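Local coordinates for protein isocitrate dehydrogenase [NAD] subunit 1, mitochondrial (Saccharomyces cerevisiae, PDB 3BLX) that forms, together with subunit 2, the octameric mitochondrial enzyme that oxidatively decarboxylates isocitrate to 2-oxoglutarate with NAD(+) in the citric acid cycle, and also binds RNA, at residues V95-R98 with K99-I103; K152-R156 with P157-R161. All blocks are in the same frame, centred on the assembly; numbering follows the deposited sequence.

Contact 1 (V95-R98 with K99-I103); sequences VALR and KQLDI
Leu-97 lies alongside two side chains from the stretch that follows it, pointing the same way as both: its CG meets CD1 of Ile-103 at 4.1 Å, and its CD1 meets CD1 of Leu-101 at 4.2 Å. The backbone here illustrates how a helix stops. Val-95 O still receives the Lys-99 N-H in a nearly straight bond of 2.7 Å, and Ala-96 O takes Gln-100 N at 2.8 Å. One residue on, the pattern breaks: Leu-101 N reaches Leu-97 O only weakly; Asp-102 then takes positive phi (53°), and Ile-103 N comes back to the same oxygen at 3.3 Å. The reversal also brings the Ile-103 side chain beside Leu-97. On another flank, the CG of Lys-99 stands beside its own backbone N (chi1 -48°), and the chain bends next at chi2, passing Val-95 O; its NZ donates to Phe-136 O. Arg-98, a substrate-binding residue by similarity, donates through NE to Asn-131 O and through NH1 to Gly-89 O, with Phe-136 in a cation-pi contact; these partners hold the guanidinium in place in this apo form, near Arg-129, also substrate-binding by similarity. Ala-96 and Leu-101 rest on Val-67 and Leu-70 of helix 60-73, so the end of helix 92-99 and the turn after it pack against that helix just before the chain enters strand 105-111.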
ATOM      1  N   VAL E  95       7.038 -22.097  -9.999  1.00 18.20           N
ATOM      2  CA  VAL E  95       5.799 -21.432  -9.736  1.00 27.64           C
ATOM      3  C   VAL E  95       6.059 -20.371  -8.687  1.00 30.38           C
ATOM      4  O   VAL E  95       5.495 -19.284  -8.748  1.00 34.73           O
ATOM      5  CB  VAL E  95       4.579 -22.390  -9.396  1.00 32.36           C
ATOM      6  CG1 VAL E  95       4.773 -23.759  -9.952  1.00 18.41           C
ATOM      7  CG2 VAL E  95       4.301 -22.450  -7.924  1.00 36.32           C
ATOM      8  N   ALA E  96       6.947 -20.663  -7.744  1.00 22.71           N
ATOM      9  CA  ALA E  96       7.308 -19.668  -6.739  1.00 24.92           C
ATOM     10  C   ALA E  96       7.896 -18.404  -7.374  1.00 28.79           C
ATOM     11  O   ALA E  96       7.520 -17.294  -7.017  1.00 34.40           O
ATOM     12  CB  ALA E  96       8.245 -20.259  -5.742  1.00 20.27           C
ATOM     13  N   LEU E  97       8.808 -18.585  -8.319  1.00 21.76           N
ATOM     14  CA  LEU E  97       9.415 -17.470  -9.028  1.00 29.23           C
ATOM     15  C   LEU E  97       8.377 -16.680  -9.792  1.00 26.57           C
ATOM     16  O   LEU E  97       8.482 -15.478  -9.959  1.00 34.63           O
ATOM     17  CB  LEU E  97      10.488 -17.957 -10.009  1.00 26.70           C
ATOM     18  CG  LEU E  97      11.926 -18.072  -9.495  1.00 35.27           C
ATOM     19  CD1 LEU E  97      11.975 -18.302  -8.024  1.00 12.58           C
ATOM     20  CD2 LEU E  97      12.624 -19.186 -10.227  1.00 33.38           C
ATOM     21  N   ARG E  98       7.353 -17.359 -10.259  1.00 23.46           N
ATOM     22  CA  ARG E  98       6.354 -16.702 -11.072  1.00 26.16           C
ATOM     23  C   ARG E  98       5.237 -16.068 -10.208  1.00 23.92           C
ATOM     24  O   ARG E  98       4.804 -14.959 -10.471  1.00 34.39           O
ATOM     25  CB  ARG E  98       5.861 -17.690 -12.134  1.00 20.60           C
ATOM     26  CG  ARG E  98       4.388 -17.741 -12.335  1.00 30.71           C
ATOM     27  CD  ARG E  98       3.960 -19.014 -13.027  1.00 31.88           C
ATOM     28  NE  ARG E  98       4.861 -19.379 -14.113  1.00 30.17           N
ATOM     29  CZ  ARG E  98       5.388 -20.592 -14.255  1.00 31.82           C
ATOM     30  NH1 ARG E  98       5.085 -21.557 -13.399  1.00 28.18           N
ATOM     31  NH2 ARG E  98       6.208 -20.839 -15.260  1.00 20.63           N
ATOM     32  N   LYS E  99       4.799 -16.754  -9.157  1.00 27.00           N
ATOM     33  CA  LYS E  99       3.739 -16.221  -8.280  1.00 40.87           C
ATOM     34  C   LYS E  99       4.247 -15.229  -7.242  1.00 38.41           C
ATOM     35  O   LYS E  99       3.600 -14.230  -7.000  1.00 34.89           O
ATOM     36  CB  LYS E  99       2.969 -17.324  -7.526  1.00 36.54           C
ATOM     37  CG  LYS E  99       2.480 -18.506  -8.346  1.00 44.42           C
ATOM     38  CD  LYS E  99       1.302 -18.201  -9.232  1.00 44.43           C
ATOM     39  CE  LYS E  99       0.799 -19.475  -9.940  1.00 51.69           C
ATOM     40  NZ  LYS E  99       0.007 -19.173 -11.171  1.00 44.03           N
ATOM     41  N   GLN E 100       5.380 -15.521  -6.612  1.00 33.36           N
ATOM     42  CA  GLN E 100       5.883 -14.655  -5.555  1.00 34.56           C
ATOM     43  C   GLN E 100       6.767 -13.529  -6.064  1.00 41.17           C
ATOM     44  O   GLN E 100       6.741 -12.436  -5.517  1.00 49.77           O
ATOM     45  CB  GLN E 100       6.626 -15.449  -4.488  1.00 25.25           C
ATOM     46  CG  GLN E 100       5.749 -16.370  -3.690  1.00 33.15           C
ATOM     47  CD  GLN E 100       6.514 -17.075  -2.602  1.00 53.10           C
ATOM     48  OE1 GLN E 100       7.027 -16.436  -1.682  1.00 48.28           O
ATOM     49  NE2 GLN E 100       6.600 -18.408  -2.699  1.00 38.70           N
ATOM     50  N   LEU E 101       7.552 -13.777  -7.105  1.00 33.02           N
ATOM     51  CA  LEU E 101       8.473 -12.741  -7.560  1.00 25.85           C
ATOM     52  C   LEU E 101       7.958 -12.043  -8.806  1.00 30.44           C
ATOM     53  O   LEU E 101       8.546 -11.085  -9.274  1.00 26.26           O
ATOM     54  CB  LEU E 101       9.844 -13.329  -7.833  1.00 25.30           C
ATOM     55  CG  LEU E 101      10.551 -13.936  -6.649  1.00 30.60           C
ATOM     56  CD1 LEU E 101      11.958 -14.230  -7.108  1.00 29.17           C
ATOM     57  CD2 LEU E 101      10.511 -12.960  -5.458  1.00 25.80           C
ATOM     58  N   ASP E 102       6.855 -12.535  -9.348  1.00 27.22           N
ATOM     59  CA  ASP E 102       6.265 -11.957 -10.552  1.00 27.70           C
ATOM     60  C   ASP E 102       7.266 -11.835 -11.715  1.00 27.54           C
ATOM     61  O   ASP E 102       7.337 -10.825 -12.403  1.00 27.00           O
ATOM     62  CB  ASP E 102       5.591 -10.617 -10.240  1.00 25.18           C
ATOM     63  CG  ASP E 102       4.550 -10.211 -11.300  1.00 54.09           C
ATOM     64  OD1 ASP E 102       3.985 -11.099 -11.996  1.00 43.09           O
ATOM     65  OD2 ASP E 102       4.285  -8.991 -11.434  1.00 57.87           O
ATOM     66  N   ILE E 103       8.042 -12.887 -11.924  1.00 28.10           N
ATOM     67  CA  ILE E 103       8.982 -12.938 -13.035  1.00 24.89           C
ATOM     68  C   ILE E 103       8.214 -13.373 -14.263  1.00 26.37           C
ATOM     69  O   ILE E 103       7.803 -14.527 -14.365  1.00 32.83           O
ATOM     70  CB  ILE E 103      10.093 -13.929 -12.725  1.00 21.05           C
ATOM     71  CG1 ILE E 103      10.946 -13.384 -11.573  1.00 27.95           C
ATOM     72  CG2 ILE E 103      10.955 -14.138 -13.917  1.00 17.40           C
ATOM     73  CD1 ILE E 103      12.013 -14.333 -11.098  1.00 29.51           C
TER

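Contact 2 (K152-R156 with P157-R161); sequences KVMTR and PKTER
Strand 147-155 runs straight into helix 156-172; the axes of segments 152-155 and 157-161 are inclined by 60° and approach to 7.0 Å, and Thr-155 is the N-cap at the junction. Its OG1 sits between its own backbone N and carbonyl carbon (chi1 86°), accepting a weak bond from Lys-158 N at 3.4 Å, and is also hydrogen-bonded to Glu-133. The Pro-157 ring crosses the Thr-155 side chain at about a right angle, its missing N-H costing the first turn no bond. Glu-160 N binds Arg-156 O at 2.8 Å, while the side chains of the same two residues add a weak salt bridge, Arg-156 NE to Glu-160 OE2, at 3.4 Å. OE2 lies at the guanidinium edge, in its plane, yet the carboxylate is turned 71° from it, a single-oxygen contact; OE1 makes a long, weak ion pair with Arg-164. Were Arg-156 an alanine, Glu-160 would probably lose its charged mate across the turn, and a gap is likely to open against Leu-193 and Ile-197 of helix 190-205. The helix start thus combines a weak hydroxyl cap and a weak ion pair with a firmer backbone bond, beside a strand that pairs antiparallel with one of a neighbouring subunit 2 chain.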
ATOM      1  N   LYS E 152      -8.548 -21.170 -18.841  1.00 27.82           N
ATOM      2  CA  LYS E 152      -7.306 -20.399 -18.868  1.00 28.27           C
ATOM      3  C   LYS E 152      -7.613 -18.927 -19.168  1.00 25.04           C
ATOM      4  O   LYS E 152      -8.593 -18.642 -19.827  1.00 29.23           O
ATOM      5  CB  LYS E 152      -6.323 -20.992 -19.889  1.00 16.34           C
ATOM      6  CG  LYS E 152      -5.715 -22.343 -19.503  1.00 29.29           C
ATOM      7  CD  LYS E 152      -4.832 -22.891 -20.636  1.00 85.74           C
ATOM      8  CE  LYS E 152      -4.462 -24.377 -20.480  1.00 80.83           C
ATOM      9  NZ  LYS E 152      -3.859 -24.943 -21.748  1.00 60.41           N
ATOM     10  N   VAL E 153      -6.814 -17.993 -18.653  1.00 23.18           N
ATOM     11  CA  VAL E 153      -7.055 -16.567 -18.916  1.00 22.12           C
ATOM     12  C   VAL E 153      -5.937 -15.856 -19.665  1.00 23.68           C
ATOM     13  O   VAL E 153      -4.778 -16.204 -19.576  1.00 29.70           O
ATOM     14  CB  VAL E 153      -7.347 -15.756 -17.641  1.00 22.63           C
ATOM     15  CG1 VAL E 153      -8.545 -16.322 -16.897  1.00 21.83           C
ATOM     16  CG2 VAL E 153      -6.132 -15.729 -16.764  1.00 16.38           C
ATOM     17  N   MET E 154      -6.319 -14.860 -20.432  1.00 27.43           N
ATOM     18  CA  MET E 154      -5.393 -14.009 -21.149  1.00 23.87           C
ATOM     19  C   MET E 154      -5.887 -12.614 -20.815  1.00 33.90           C
ATOM     20  O   MET E 154      -7.058 -12.308 -21.036  1.00 30.93           O
ATOM     21  CB  MET E 154      -5.537 -14.250 -22.656  1.00 29.03           C
ATOM     22  CG  MET E 154      -4.886 -13.202 -23.570  1.00 35.96           C
ATOM     23  SD  MET E 154      -3.260 -13.727 -24.155  1.00 83.13           S
ATOM     24  CE  MET E 154      -3.531 -15.479 -24.521  1.00 46.78           C
ATOM     25  N   THR E 155      -5.028 -11.767 -20.265  1.00 28.31           N
ATOM     26  CA  THR E 155      -5.495 -10.450 -19.832  1.00 24.98           C
ATOM     27  C   THR E 155      -4.658  -9.347 -20.439  1.00 27.99           C
ATOM     28  O   THR E 155      -3.485  -9.529 -20.709  1.00 33.15           O
ATOM     29  CB  THR E 155      -5.486 -10.277 -18.296  1.00 25.07           C
ATOM     30  OG1 THR E 155      -4.191  -9.840 -17.846  1.00 30.76           O
ATOM     31  CG2 THR E 155      -5.885 -11.562 -17.583  1.00 23.42           C
ATOM     32  N   ARG E 156      -5.253  -8.183 -20.611  1.00 26.36           N
ATOM     33  CA  ARG E 156      -4.581  -7.123 -21.333  1.00 26.76           C
ATOM     34  C   ARG E 156      -3.378  -6.537 -20.571  1.00 28.78           C
ATOM     35  O   ARG E 156      -2.333  -6.258 -21.162  1.00 37.64           O
ATOM     36  CB  ARG E 156      -5.582  -6.044 -21.819  1.00 31.15           C
ATOM     37  CG  ARG E 156      -5.596  -4.743 -21.050  1.00 40.41           C
ATOM     38  CD  ARG E 156      -6.497  -3.696 -21.731  1.00 39.32           C
ATOM     39  NE  ARG E 156      -6.106  -3.427 -23.117  1.00 39.01           N
ATOM     40  CZ  ARG E 156      -6.807  -3.814 -24.187  1.00 69.31           C
ATOM     41  NH1 ARG E 156      -7.974  -4.484 -24.045  1.00 48.29           N
ATOM     42  NH2 ARG E 156      -6.347  -3.529 -25.412  1.00 32.33           N
ATOM     43  N   PRO E 157      -3.492  -6.372 -19.249  1.00 31.57           N
ATOM     44  CA  PRO E 157      -2.297  -5.852 -18.566  1.00 35.23           C
ATOM     45  C   PRO E 157      -1.101  -6.802 -18.668  1.00 31.71           C
ATOM     46  O   PRO E 157       0.014  -6.338 -18.908  1.00 30.25           O
ATOM     47  CB  PRO E 157      -2.742  -5.720 -17.099  1.00 16.96           C
ATOM     48  CG  PRO E 157      -4.246  -5.714 -17.152  1.00 21.11           C
ATOM     49  CD  PRO E 157      -4.618  -6.581 -18.320  1.00 29.42           C
ATOM     50  N   LYS E 158      -1.315  -8.104 -18.492  1.00 28.03           N
ATOM     51  CA  LYS E 158      -0.203  -9.031 -18.653  1.00 29.41           C
ATOM     52  C   LYS E 158       0.330  -8.989 -20.084  1.00 25.34           C
ATOM     53  O   LYS E 158       1.544  -9.035 -20.294  1.00 31.87           O
ATOM     54  CB  LYS E 158      -0.564 -10.459 -18.248  1.00 24.60           C
ATOM     55  CG  LYS E 158      -0.134 -10.835 -16.856  1.00 21.89           C
ATOM     56  CD  LYS E 158      -1.159 -10.468 -15.803  1.00 29.14           C
ATOM     57  CE  LYS E 158      -0.828 -11.134 -14.462  1.00 31.50           C
ATOM     58  NZ  LYS E 158      -0.897 -12.632 -14.528  1.00 37.95           N
ATOM     59  N   THR E 159      -0.546  -8.871 -21.079  1.00 17.77           N
ATOM     60  CA  THR E 159      -0.012  -8.864 -22.440  1.00 20.10           C
ATOM     61  C   THR E 159       0.633  -7.545 -22.860  1.00 20.51           C
ATOM     62  O   THR E 159       1.503  -7.513 -23.726  1.00 22.18           O
ATOM     63  CB  THR E 159      -0.943  -9.529 -23.520  1.00 17.72           C
ATOM     64  OG1 THR E 159      -1.103  -8.652 -24.630  1.00 29.50           O
ATOM     65  CG2 THR E 159      -2.245  -9.845 -22.972  1.00 18.13           C
ATOM     66  N   GLU E 160       0.233  -6.462 -22.215  1.00 29.07           N
ATOM     67  CA  GLU E 160       0.906  -5.181 -22.415  1.00 25.59           C
ATOM     68  C   GLU E 160       2.348  -5.201 -21.893  1.00 28.79           C
ATOM     69  O   GLU E 160       3.265  -4.749 -22.589  1.00 28.21           O
ATOM     70  CB  GLU E 160       0.105  -4.049 -21.776  1.00 30.33           C
ATOM     71  CG  GLU E 160      -1.125  -3.615 -22.606  1.00 40.36           C
ATOM     72  CD  GLU E 160      -1.919  -2.468 -21.946  1.00 54.44           C
ATOM     73  OE1 GLU E 160      -1.441  -1.909 -20.922  1.00 51.38           O
ATOM     74  OE2 GLU E 160      -3.021  -2.134 -22.449  1.00 44.58           O
ATOM     75  N   ARG E 161       2.546  -5.710 -20.674  1.00 21.13           N
ATOM     76  CA  ARG E 161       3.889  -5.892 -20.116  1.00 16.53           C
ATOM     77  C   ARG E 161       4.785  -6.653 -21.080  1.00 34.22           C
ATOM     78  O   ARG E 161       5.924  -6.238 -21.361  1.00 26.83           O
ATOM     79  CB  ARG E 161       3.851  -6.726 -18.852  1.00 16.40           C
ATOM     80  CG  ARG E 161       3.982  -5.987 -17.625  1.00 24.65           C
ATOM     81  CD  ARG E 161       4.406  -6.909 -16.481  1.00 40.68           C
ATOM     82  NE  ARG E 161       3.683  -8.184 -16.395  1.00 32.76           N
ATOM     83  CZ  ARG E 161       3.502  -8.817 -15.238  1.00 28.06           C
ATOM     84  NH1 ARG E 161       3.942  -8.244 -14.131  1.00 21.19           N
ATOM     85  NH2 ARG E 161       2.863  -9.975 -15.172  1.00 19.43           N
TER

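In the fold
From the N terminus, the chain first meets contact 1, where helix 92-99 ends and the backbone turns toward strand 105-111. It then passes through strand 124-130 and the two-stranded antiparallel sheet of 140-142 and 147-155 before contact 2, where the latter strand gives way to helix 156-172. Each contact is a local junction in continuous chain, one ending a helix and the other starting one; they follow in series, neither nesting nor crossing. Their centres lie about 16 Å apart, but they meet through a salt bridge of 2.8 Å between Asp-102 OD2 and Arg-161 NH1, which ties the turn after helix 92-99 to the first turns of helix 156-172.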